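Local structure of 3-oxo-tetronate kinase (Cupriavidus necator, 5DMH) at residues A[45-48]-A[49-53]; A[200-203]-A[204-208]; A[219-223]-A[224-228]; A[358-362]-A[363-367]. The protein catalyses the ATP-dependent phosphorylation of 3-oxo-tetronate to 3-oxo-tetronate 4-phosphate, a four-carbon acid sugar kinase reaction. All coordinates share one frame; numbering follows the deposited sequence.

Contact 1: residues A[45-48]-A[49-53]; sequences TDLA and NTLVR
The carboxylate of Asp46 and the carboxamide of Asn49, three residues apart on one helix, are bridged by one water, through OD1 and ND2. Water 1 is hydrogen-bonded to Asp46 OD1 at 2.8 Å and accepts from Asn49 ND2 at 3.0 Å. The hydroxyl OG1 of Thr50 completes the cluster, also at 2.8 Å from water 1. With CG anti to the backbone N (chi1 179°), Asn49 carries ND2 to the water, and OG1 of Thr50, held beside its own N, meets the same water. The two flat groups have further partners: Asp46 OD1 is hydrogen-bonded to Ser256 OG, and Asn49 ND2 to Gln413 OE1 on strand 407-415. All this decorates the middle and later turns of helix 41-53, an alpha-helix of the sugar-binding N-terminal domain, whose buried face lies against strands 58-62, 407-415 and 418-423. Its backbone runs in regular i to i+4 bonds, among them Thr50 N to Asp46 O at 3.1 Å and Val52 N to Ala48 O at 2.9 Å. Around from the water, the contact turns apolar. Leu47 and Leu51 cross at a slant, CD1 of Leu47 meeting CD1 of Leu51 at 4.0 Å, and CG of Leu51 also rests against the carbonyl oxygen of Leu47 at 3.5 Å. Next to them CG2 of Val52 comes to 3.3 Å from Ala48 O, while the methyl of Ala48 touches Ile410 and Thr58.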
loop_
_atom_site.group_PDB
_atom_site.type_symbol
_atom_site.label_atom_id
_atom_site.label_comp_id
_atom_site.label_asym_id
_atom_site.label_seq_id
_atom_site.Cartn_x
_atom_site.Cartn_y
_atom_site.Cartn_z
ATOM N N THR A 45 0.843 -2.889 4.680
ATOM C CA THR A 45 0.368 -4.192 5.152
ATOM C C THR A 45 0.538 -5.284 4.083
ATOM O O THR A 45 0.840 -6.430 4.418
ATOM C CB THR A 45 -1.116 -4.189 5.678
ATOM O OG1 THR A 45 -2.038 -4.194 4.585
ATOM C CG2 THR A 45 -1.402 -3.027 6.632
ATOM N N ASP A 46 0.334 -4.917 2.827
ATOM C CA ASP A 46 0.500 -5.797 1.659
ATOM C C ASP A 46 1.930 -6.311 1.627
ATOM O O ASP A 46 2.170 -7.509 1.668
ATOM C CB ASP A 46 0.146 -4.988 0.401
ATOM C CG ASP A 46 0.350 -5.739 -0.909
ATOM O OD1 ASP A 46 0.579 -6.970 -0.919
ATOM O OD2 ASP A 46 0.258 -5.061 -1.966
ATOM N N LEU A 47 2.892 -5.395 1.593
ATOM C CA LEU A 47 4.305 -5.772 1.688
ATOM C C LEU A 47 4.648 -6.617 2.925
ATOM O O LEU A 47 5.282 -7.662 2.805
ATOM C CB LEU A 47 5.160 -4.513 1.661
ATOM C CG LEU A 47 6.661 -4.739 1.874
ATOM C CD1 LEU A 47 7.214 -5.683 0.820
ATOM C CD2 LEU A 47 7.372 -3.424 1.857
ATOM N N ALA A 48 4.236 -6.187 4.117
ATOM C CA ALA A 48 4.542 -6.936 5.306
ATOM C C ALA A 48 3.942 -8.347 5.213
ATOM O O ALA A 48 4.563 -9.305 5.624
ATOM C CB ALA A 48 4.067 -6.215 6.566
ATOM N N ASN A 49 2.749 -8.464 4.659
ATOM C CA ASN A 49 2.141 -9.785 4.473
ATOM C C ASN A 49 3.040 -10.711 3.642
ATOM O O ASN A 49 3.272 -11.864 4.003
ATOM C CB ASN A 49 0.776 -9.615 3.798
ATOM C CG ASN A 49 0.064 -10.943 3.534
ATOM O OD1 ASN A 49 -0.242 -11.713 4.451
ATOM N ND2 ASN A 49 -0.191 -11.211 2.262
ATOM N N THR A 50 3.513 -10.200 2.512
ATOM C CA THR A 50 4.409 -10.952 1.652
ATOM C C THR A 50 5.698 -11.330 2.352
ATOM O O THR A 50 6.162 -12.469 2.227
ATOM C CB THR A 50 4.696 -10.187 0.337
ATOM O OG1 THR A 50 3.526 -10.291 -0.488
ATOM C CG2 THR A 50 5.885 -10.815 -0.391
ATOM N N LEU A 51 6.270 -10.406 3.118
ATOM C CA LEU A 51 7.480 -10.730 3.866
ATOM C C LEU A 51 7.248 -11.798 4.944
ATOM O O LEU A 51 8.034 -12.740 5.060
ATOM C CB LEU A 51 8.071 -9.465 4.482
ATOM C CG LEU A 51 8.629 -8.502 3.444
ATOM C CD1 LEU A 51 8.932 -7.170 4.123
ATOM C CD2 LEU A 51 9.855 -9.072 2.782
ATOM N N VAL A 52 6.165 -11.669 5.719
ATOM C CA VAL A 52 5.861 -12.653 6.749
ATOM C C VAL A 52 5.625 -14.022 6.132
ATOM O O VAL A 52 6.125 -15.026 6.620
ATOM C CB VAL A 52 4.630 -12.222 7.577
ATOM C CG1 VAL A 52 4.105 -13.375 8.430
ATOM C CG2 VAL A 52 4.983 -10.992 8.414
ATOM N N ARG A 53 4.873 -14.054 5.038
ATOM C CA ARG A 53 4.541 -15.318 4.392
ATOM C C ARG A 53 5.750 -15.996 3.784
ATOM O O ARG A 53 5.710 -17.198 3.512
ATOM C CB ARG A 53 3.467 -15.116 3.327
ATOM C CG ARG A 53 2.049 -14.992 3.930
ATOM C CD ARG A 53 1.100 -14.331 2.966
ATOM N NE ARG A 53 0.770 -15.127 1.772
ATOM C CZ ARG A 53 -0.160 -16.085 1.718
ATOM N NH1 ARG A 53 -0.843 -16.460 2.792
ATOM N NH2 ARG A 53 -0.403 -16.685 0.571
HETATM O O HOH W 1 0.903 -9.611 0.008
#

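Contact 2: residues A[200-203]-A[204-208]; sequences GLLR and YDAVA
Tyr204 and Asp205 both carry CG wedged between backbone N and carbonyl carbon (chi1 71° and 59°), which sets the Tyr204 ring across the Arg203 chain and the Asp205 carboxylate beside it. The Arg203 chain leaves the backbone extended and bends at chi3 (-68°). Its aliphatic part is what touches: CG of Arg203 approaches CD1 of Tyr204 obliquely at 3.6 Å, with guanidinium and ring planes perpendicular. Asp205 runs beside Arg203 in the same direction, its OD1 3.3 Å from Arg203 CB and near the plane of the guanidinium at its edge. The charges stay apart, NH2 of Arg203 being 4.4 Å from OD1 of Asp205, beyond a salt bridge. On the buried side, Leu202 crosses Val207 at about a right angle, CG of Leu202 to CG2 of Val207 at 4.2 Å, both packing on Leu242 of helix 236-245. The carbonyl O of Arg203 is gripped by Val207 N at 3.3 Å and, weakly, by Ala206 N at 3.1 Å. Tyr204 N is taken instead by the carboxylate of Asp232. The whole is a strand-to-helix turn: Arg203, just after edge strand 199-202, is the N-cap of the short helix 204-207.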
loop_
_atom_site.group_PDB
_atom_site.type_symbol
_atom_site.label_atom_id
_atom_site.label_comp_id
_atom_site.label_asym_id
_atom_site.label_seq_id
_atom_site.Cartn_x
_atom_site.Cartn_y
_atom_site.Cartn_z
ATOM N N GLY A 200 15.317 3.429 -17.729
ATOM C CA GLY A 200 15.425 2.428 -18.775
ATOM C C GLY A 200 14.515 1.231 -18.510
ATOM O O GLY A 200 13.525 1.316 -17.753
ATOM N N LEU A 201 14.867 0.107 -19.132
ATOM C CA LEU A 201 14.057 -1.098 -19.090
ATOM C C LEU A 201 14.910 -2.333 -18.936
ATOM O O LEU A 201 15.850 -2.550 -19.700
ATOM C CB LEU A 201 13.237 -1.234 -20.370
ATOM C CG LEU A 201 12.350 -2.489 -20.516
ATOM C CD1 LEU A 201 11.242 -2.548 -19.489
ATOM C CD2 LEU A 201 11.758 -2.544 -21.936
ATOM N N LEU A 202 14.557 -3.150 -17.950
ATOM C CA LEU A 202 15.100 -4.490 -17.807
ATOM C C LEU A 202 14.048 -5.432 -18.399
ATOM O O LEU A 202 13.068 -5.751 -17.753
ATOM C CB LEU A 202 15.382 -4.763 -16.325
ATOM C CG LEU A 202 15.813 -6.142 -15.882
ATOM C CD1 LEU A 202 17.074 -6.556 -16.639
ATOM C CD2 LEU A 202 16.069 -6.180 -14.375
ATOM N N ARG A 203 14.244 -5.842 -19.646
ATOM C CA ARG A 203 13.179 -6.439 -20.452
ATOM C C ARG A 203 12.950 -7.919 -20.134
ATOM O O ARG A 203 13.852 -8.621 -19.659
ATOM C CB ARG A 203 13.511 -6.234 -21.943
ATOM C CG ARG A 203 12.364 -6.487 -22.913
ATOM C CD ARG A 203 12.780 -6.242 -24.364
ATOM N NE ARG A 203 13.037 -4.840 -24.628
ATOM C CZ ARG A 203 14.240 -4.261 -24.696
ATOM N NH1 ARG A 203 14.320 -2.952 -24.923
ATOM N NH2 ARG A 203 15.365 -4.962 -24.568
ATOM N N TYR A 204 11.743 -8.393 -20.428
ATOM C CA TYR A 204 11.320 -9.753 -20.096
ATOM C C TYR A 204 12.230 -10.855 -20.618
ATOM O O TYR A 204 12.302 -11.939 -20.026
ATOM C CB TYR A 204 9.908 -10.000 -20.649
ATOM C CG TYR A 204 9.882 -10.114 -22.146
ATOM C CD1 TYR A 204 9.843 -8.991 -22.950
ATOM C CD2 TYR A 204 9.945 -11.357 -22.759
ATOM C CE1 TYR A 204 9.865 -9.099 -24.314
ATOM C CE2 TYR A 204 9.945 -11.483 -24.116
ATOM C CZ TYR A 204 9.899 -10.349 -24.907
ATOM O OH TYR A 204 9.902 -10.445 -26.279
ATOM N N ASP A 205 12.903 -10.599 -21.734
ATOM C CA ASP A 205 13.718 -11.628 -22.368
ATOM C C ASP A 205 15.038 -11.860 -21.619
ATOM O O ASP A 205 15.563 -12.960 -21.626
ATOM C CB ASP A 205 13.909 -11.331 -23.853
ATOM C CG ASP A 205 14.583 -9.989 -24.132
ATOM O OD1 ASP A 205 14.620 -9.097 -23.261
ATOM O OD2 ASP A 205 15.083 -9.830 -25.267
ATOM N N ALA A 206 15.528 -10.851 -20.901
ATOM C CA ALA A 206 16.646 -11.074 -19.987
ATOM C C ALA A 206 16.153 -11.782 -18.724
ATOM O O ALA A 206 16.766 -12.746 -18.261
ATOM C CB ALA A 206 17.330 -9.745 -19.636
ATOM N N VAL A 207 15.044 -11.293 -18.164
ATOM C CA VAL A 207 14.503 -11.872 -16.945
ATOM C C VAL A 207 14.180 -13.350 -17.143
ATOM O O VAL A 207 14.424 -14.180 -16.259
ATOM C CB VAL A 207 13.270 -11.108 -16.481
ATOM C CG1 VAL A 207 12.763 -11.697 -15.175
ATOM C CG2 VAL A 207 13.602 -9.633 -16.310
ATOM N N ALA A 208 13.686 -13.684 -18.335
ATOM C CA ALA A 208 13.301 -15.055 -18.636
ATOM C C ALA A 208 14.490 -16.018 -18.561
ATOM O O ALA A 208 14.295 -17.209 -18.357
ATOM C CB ALA A 208 12.655 -15.128 -20.004
HETATM O O HOH W 2 15.463 -7.574 -26.127
#

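Contact 3: residues A[219-223]-A[224-228]; sequences AALRS and DGVRM
Backbone hydrogen bonds come first where Leu221 and Arg222 meet the residues that end their helix. Val226 N donates to Leu221 O at 3.1 Å, and Gly225 N to Arg222 O at 3.0 Å; together with the positive phi of Gly225 (97°) these make a Schellman motif. The two bonds differ in shape. Val226 N is tilted moderately from the plane of its carbonyl, whereas Gly225 N sits well above that of Arg222, 66° out of plane and away from a lone pair. One residue earlier, Asp224 N still makes an ordinary helical bond to Ala220 O at 2.9 Å.

The apolar part is the usual companion of this cap. Val226 points back at the last turn, its CB 3.4 Å from Leu221 O. Its CG2, anti to the carbonyl carbon and beside the backbone N, meets CD2 of Leu221 at 4.1 Å, the side chains crossing at a slant. Both residues are buried.

The charged side chains lie at the more exposed end. Asp224 OD1 comes to 3.3 Å from Ala220 O without a bond, two acceptors together, probably unfavourable. Arg222, whose CB points away from the turn, forms a salt bridge with Asp142 through NH2.

The cap ends helix 211-223 and hands the chain to strand 228-231: Arg227 bonds through its backbone to Thr144 and Lys198, and selenomethionine Met228 enters the strand next to Gly200, with its side chain on helix 128-139.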
loop_
_atom_site.group_PDB
_atom_site.type_symbol
_atom_site.label_atom_id
_atom_site.label_comp_id
_atom_site.label_asym_id
_atom_site.label_seq_id
_atom_site.Cartn_x
_atom_site.Cartn_y
_atom_site.Cartn_z
ATOM N N ALA A 219 24.014 -5.043 -14.856
ATOM C CA ALA A 219 25.334 -4.452 -14.951
ATOM C C ALA A 219 25.458 -3.684 -16.267
ATOM O O ALA A 219 26.064 -2.619 -16.303
ATOM C CB ALA A 219 26.409 -5.498 -14.841
ATOM N N ALA A 220 24.904 -4.228 -17.362
ATOM C CA ALA A 220 24.971 -3.530 -18.645
ATOM C C ALA A 220 24.145 -2.242 -18.649
ATOM O O ALA A 220 24.559 -1.215 -19.192
ATOM C CB ALA A 220 24.558 -4.434 -19.771
ATOM N N LEU A 221 22.969 -2.278 -18.033
ATOM C CA LEU A 221 22.128 -1.082 -17.960
ATOM C C LEU A 221 22.822 0.021 -17.195
ATOM O O LEU A 221 22.802 1.174 -17.609
ATOM C CB LEU A 221 20.784 -1.416 -17.309
ATOM C CG LEU A 221 19.830 -2.254 -18.156
ATOM C CD1 LEU A 221 18.717 -2.795 -17.313
ATOM C CD2 LEU A 221 19.300 -1.442 -19.334
ATOM N N ARG A 222 23.445 -0.340 -16.079
ATOM C CA ARG A 222 24.194 0.637 -15.262
ATOM C C ARG A 222 25.310 1.278 -16.076
ATOM O O ARG A 222 25.507 2.498 -16.034
ATOM C CB ARG A 222 24.789 -0.046 -14.027
ATOM C CG ARG A 222 23.779 -0.472 -12.974
ATOM C CD ARG A 222 24.407 -1.528 -12.042
ATOM N NE ARG A 222 24.361 -1.162 -10.631
ATOM C CZ ARG A 222 25.248 -0.409 -10.015
ATOM N NH1 ARG A 222 26.292 0.075 -10.682
ATOM N NH2 ARG A 222 25.092 -0.126 -8.722
ATOM N N SER A 223 26.057 0.455 -16.807
ATOM C CA SER A 223 27.140 0.935 -17.649
ATOM C C SER A 223 26.590 1.876 -18.737
ATOM O O SER A 223 27.238 2.842 -19.124
ATOM C CB SER A 223 27.880 -0.279 -18.265
ATOM O OG SER A 223 28.746 0.103 -19.307
ATOM N N ASP A 224 25.372 1.597 -19.199
ATOM C CA ASP A 224 24.707 2.424 -20.204
ATOM C C ASP A 224 24.234 3.771 -19.633
ATOM O O ASP A 224 23.816 4.652 -20.389
ATOM C CB ASP A 224 23.475 1.705 -20.752
ATOM C CG ASP A 224 23.805 0.510 -21.637
ATOM O OD1 ASP A 224 24.961 0.359 -22.062
ATOM O OD2 ASP A 224 22.856 -0.279 -21.916
ATOM N N GLY A 225 24.273 3.927 -18.311
ATOM C CA GLY A 225 23.859 5.185 -17.695
ATOM C C GLY A 225 22.423 5.205 -17.188
ATOM O O GLY A 225 21.894 6.251 -16.784
ATOM N N VAL A 226 21.780 4.055 -17.199
ATOM C CA VAL A 226 20.430 3.939 -16.670
ATOM C C VAL A 226 20.507 4.012 -15.144
ATOM O O VAL A 226 21.224 3.258 -14.515
ATOM C CB VAL A 226 19.780 2.618 -17.093
ATOM C CG1 VAL A 226 18.458 2.418 -16.398
ATOM C CG2 VAL A 226 19.646 2.553 -18.628
ATOM N N ARG A 227 19.770 4.932 -14.549
ATOM C CA ARG A 227 19.764 5.016 -13.090
ATOM C C ARG A 227 18.571 4.338 -12.429
ATOM O O ARG A 227 18.631 3.975 -11.260
ATOM C CB ARG A 227 19.948 6.465 -12.676
ATOM C CG ARG A 227 21.336 6.927 -13.186
ATOM C CD ARG A 227 21.781 8.236 -12.612
ATOM N NE ARG A 227 21.689 8.253 -11.155
ATOM C CZ ARG A 227 22.725 8.212 -10.323
ATOM N NH1 ARG A 227 23.972 8.131 -10.772
ATOM N NH2 ARG A 227 22.504 8.251 -9.020
HETATM N N MSE A 228 17.506 4.131 -13.189
HETATM C CA MSE A 228 16.372 3.359 -12.724
HETATM C C MSE A 228 15.752 2.618 -13.912
HETATM O O MSE A 228 15.502 3.215 -14.954
HETATM C CB MSE A 228 15.324 4.276 -12.064
HETATM C CG MSE A 228 14.108 3.568 -11.584
HETATM SE SE MSE A 228 13.343 4.607 -10.049
HETATM C CE MSE A 228 13.766 6.353 -10.601
#

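Contact 4: residues A[358-362]-A[363-367]; sequences AELGV and ERAGH. With ADP (adenosine-5'-diphosphate), chain C.
Helix 350-360 gives way to helix 362-382 at Gly361, and the first turn of the new helix forms part of the ADP pocket in the nucleotide-binding C-terminal domain. Leu360 is the last residue of the first helix; Gly361, with a positive phi of 97°, breaks it and serves as the N-cap of the second. Its carbonyl O accepts Ala365 N at 3.1 Å, and Val362 O accepts Gly366 N at the same distance. Leu360 turns toward the new helix and lays CD1 on Ala365 CB at 4.0 Å, while Leu319 and Ala322 of helix 318-322 also touch Leu360. The carbonyl O of Leu360 is held by water instead: water 3 donates to it at 2.7 Å and accepts from Arg364 NH1 at 3.1 Å, in the plane of the guanidinium at its edge. Arg364 reaches this water because its chain is stretched from CG to NE (chi3 172°), its CB and CD passing beside Leu360 O. Ala365 and Gly366 supply one part of the ADP pocket. Ala365 CB touches C2 of the adenine at 3.8 Å, and the ribose hydroxyl O2' of ADP donates to the carbonyl O of Gly366 at 2.9 Å. With no side chain at Gly366, the sugar comes right up to the helix backbone. One turn on, Glu370 OE2 is also hydrogen-bonded to ADP, with Ser294 and His177 among the nucleotide's other partners.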
loop_
_atom_site.group_PDB
_atom_site.type_symbol
_atom_site.label_atom_id
_atom_site.label_comp_id
_atom_site.label_asym_id
_atom_site.label_seq_id
_atom_site.Cartn_x
_atom_site.Cartn_y
_atom_site.Cartn_z
ATOM N N ALA A 358 -15.690 18.614 -9.923
ATOM C CA ALA A 358 -15.926 19.844 -10.687
ATOM C C ALA A 358 -16.428 20.954 -9.771
ATOM O O ALA A 358 -16.123 22.123 -9.978
ATOM C CB ALA A 358 -16.928 19.608 -11.832
ATOM N N GLU A 359 -17.192 20.588 -8.756
ATOM C CA GLU A 359 -17.758 21.581 -7.849
ATOM C C GLU A 359 -16.766 21.992 -6.750
ATOM O O GLU A 359 -16.662 23.171 -6.439
ATOM C CB GLU A 359 -19.051 21.051 -7.233
ATOM C CG GLU A 359 -19.683 21.966 -6.206
ATOM C CD GLU A 359 -20.539 23.061 -6.824
ATOM O OE1 GLU A 359 -20.253 23.495 -7.963
ATOM O OE2 GLU A 359 -21.508 23.488 -6.162
ATOM N N LEU A 360 -16.025 21.030 -6.190
ATOM C CA LEU A 360 -15.200 21.272 -4.995
ATOM C C LEU A 360 -13.679 21.343 -5.241
ATOM O O LEU A 360 -12.944 21.896 -4.424
ATOM C CB LEU A 360 -15.466 20.177 -3.943
ATOM C CG LEU A 360 -16.877 19.940 -3.358
ATOM C CD1 LEU A 360 -16.819 18.796 -2.350
ATOM C CD2 LEU A 360 -17.446 21.189 -2.698
ATOM N N GLY A 361 -13.209 20.729 -6.329
ATOM C CA GLY A 361 -11.797 20.493 -6.561
ATOM C C GLY A 361 -11.392 19.080 -6.154
ATOM O O GLY A 361 -11.977 18.505 -5.246
ATOM N N VAL A 362 -10.385 18.508 -6.816
ATOM C CA VAL A 362 -9.993 17.121 -6.566
ATOM C C VAL A 362 -9.436 16.924 -5.160
ATOM O O VAL A 362 -9.883 16.057 -4.400
ATOM C CB VAL A 362 -8.951 16.658 -7.640
ATOM C CG1 VAL A 362 -8.336 15.326 -7.297
ATOM C CG2 VAL A 362 -9.605 16.643 -9.052
ATOM N N GLU A 363 -8.443 17.736 -4.798
ATOM C CA GLU A 363 -7.825 17.571 -3.483
ATOM C C GLU A 363 -8.805 17.894 -2.338
ATOM O O GLU A 363 -8.872 17.151 -1.367
ATOM C CB GLU A 363 -6.577 18.452 -3.351
ATOM C CG GLU A 363 -5.867 18.247 -2.027
ATOM C CD GLU A 363 -4.545 18.985 -1.951
ATOM O OE1 GLU A 363 -3.497 18.330 -2.072
ATOM O OE2 GLU A 363 -4.557 20.213 -1.766
ATOM N N ARG A 364 -9.562 18.973 -2.473
ATOM C CA ARG A 364 -10.505 19.368 -1.422
ATOM C C ARG A 364 -11.555 18.280 -1.173
ATOM O O ARG A 364 -11.794 17.902 -0.022
ATOM C CB ARG A 364 -11.181 20.706 -1.706
ATOM C CG ARG A 364 -11.798 21.264 -0.437
ATOM C CD ARG A 364 -12.753 22.407 -0.629
ATOM N NE ARG A 364 -13.404 22.694 0.647
ATOM C CZ ARG A 364 -14.529 23.381 0.786
ATOM N NH1 ARG A 364 -15.159 23.864 -0.273
ATOM N NH2 ARG A 364 -15.028 23.574 1.992
ATOM N N ALA A 365 -12.147 17.742 -2.237
ATOM C CA ALA A 365 -13.150 16.690 -2.066
ATOM C C ALA A 365 -12.560 15.455 -1.433
ATOM O O ALA A 365 -13.165 14.848 -0.557
ATOM C CB ALA A 365 -13.815 16.342 -3.391
ATOM N N GLY A 366 -11.367 15.077 -1.886
ATOM C CA GLY A 366 -10.744 13.863 -1.420
ATOM C C GLY A 366 -10.438 13.997 0.058
ATOM O O GLY A 366 -10.686 13.082 0.821
ATOM N N HIS A 367 -9.909 15.144 0.462
ATOM C CA HIS A 367 -9.568 15.352 1.866
ATOM C C HIS A 367 -10.800 15.481 2.786
ATOM O O HIS A 367 -10.776 14.960 3.912
ATOM C CB HIS A 367 -8.593 16.522 2.036
ATOM C CG HIS A 367 -7.192 16.187 1.610
ATOM N ND1 HIS A 367 -6.190 17.132 1.509
ATOM C CD2 HIS A 367 -6.633 15.006 1.247
ATOM C CE1 HIS A 367 -5.077 16.546 1.102
ATOM N NE2 HIS A 367 -5.316 15.256 0.938
HETATM P PB ADP C . -7.657 3.614 -3.516
HETATM O O1B ADP C . -7.031 2.587 -2.579
HETATM O O2B ADP C . -8.827 3.021 -4.283
HETATM O O3B ADP C . -6.643 4.340 -4.388
HETATM P PA ADP C . -7.832 5.912 -1.711
HETATM O O1A ADP C . -8.573 5.975 -0.434
HETATM O O2A ADP C . -6.343 5.869 -1.756
HETATM O O3A ADP C . -8.451 4.671 -2.564
HETATM O "O5'" ADP C . -8.185 7.171 -2.640
HETATM C "C5'" ADP C . -9.525 7.513 -2.966
HETATM C "C4'" ADP C . -9.666 9.031 -2.924
HETATM O "O4'" ADP C . -10.867 9.412 -3.576
HETATM C "C3'" ADP C . -9.754 9.552 -1.495
HETATM O "O3'" ADP C . -9.100 10.829 -1.367
HETATM C "C2'" ADP C . -11.232 9.689 -1.302
HETATM O "O2'" ADP C . -11.568 10.528 -0.217
HETATM C "C1'" ADP C . -11.644 10.184 -2.668
HETATM N N9 ADP C . -13.071 9.965 -2.872
HETATM C C8 ADP C . -13.790 8.871 -2.520
HETATM N N7 ADP C . -15.086 9.031 -2.830
HETATM C C5 ADP C . -15.192 10.259 -3.389
HETATM C C6 ADP C . -16.297 11.060 -3.916
HETATM N N6 ADP C . -17.528 10.510 -3.917
HETATM N N1 ADP C . -16.013 12.277 -4.420
HETATM C C2 ADP C . -14.763 12.784 -4.427
HETATM N N3 ADP C . -13.687 12.123 -3.940
HETATM C C4 ADP C . -13.865 10.877 -3.408
HETATM O O HOH W 3 -13.886 24.038 -3.096
#

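How the contacts relate
Contact 1 is the buried one, inside helix 41-53, and pairs a water-linked polar cluster with a leucine-leucine patch. Contacts 2 and 3 lie farther from the centre of the chain, partly buried, and touch: Gly200 N lies 2.8 Å from Met228 O, a probable hydrogen bond between neighbouring strands, and Leu221 packs on the carbonyl O of Leu201 and the CB of Leu202. They mark the opening of one helix and the close of the next. Contact 4 belongs to the other domain, its centre about 33 Å from that of contact 1, and alone among the four reaches the nucleotide. Caps and turns govern contacts 2 to 4; only contact 1 is uninterrupted helix.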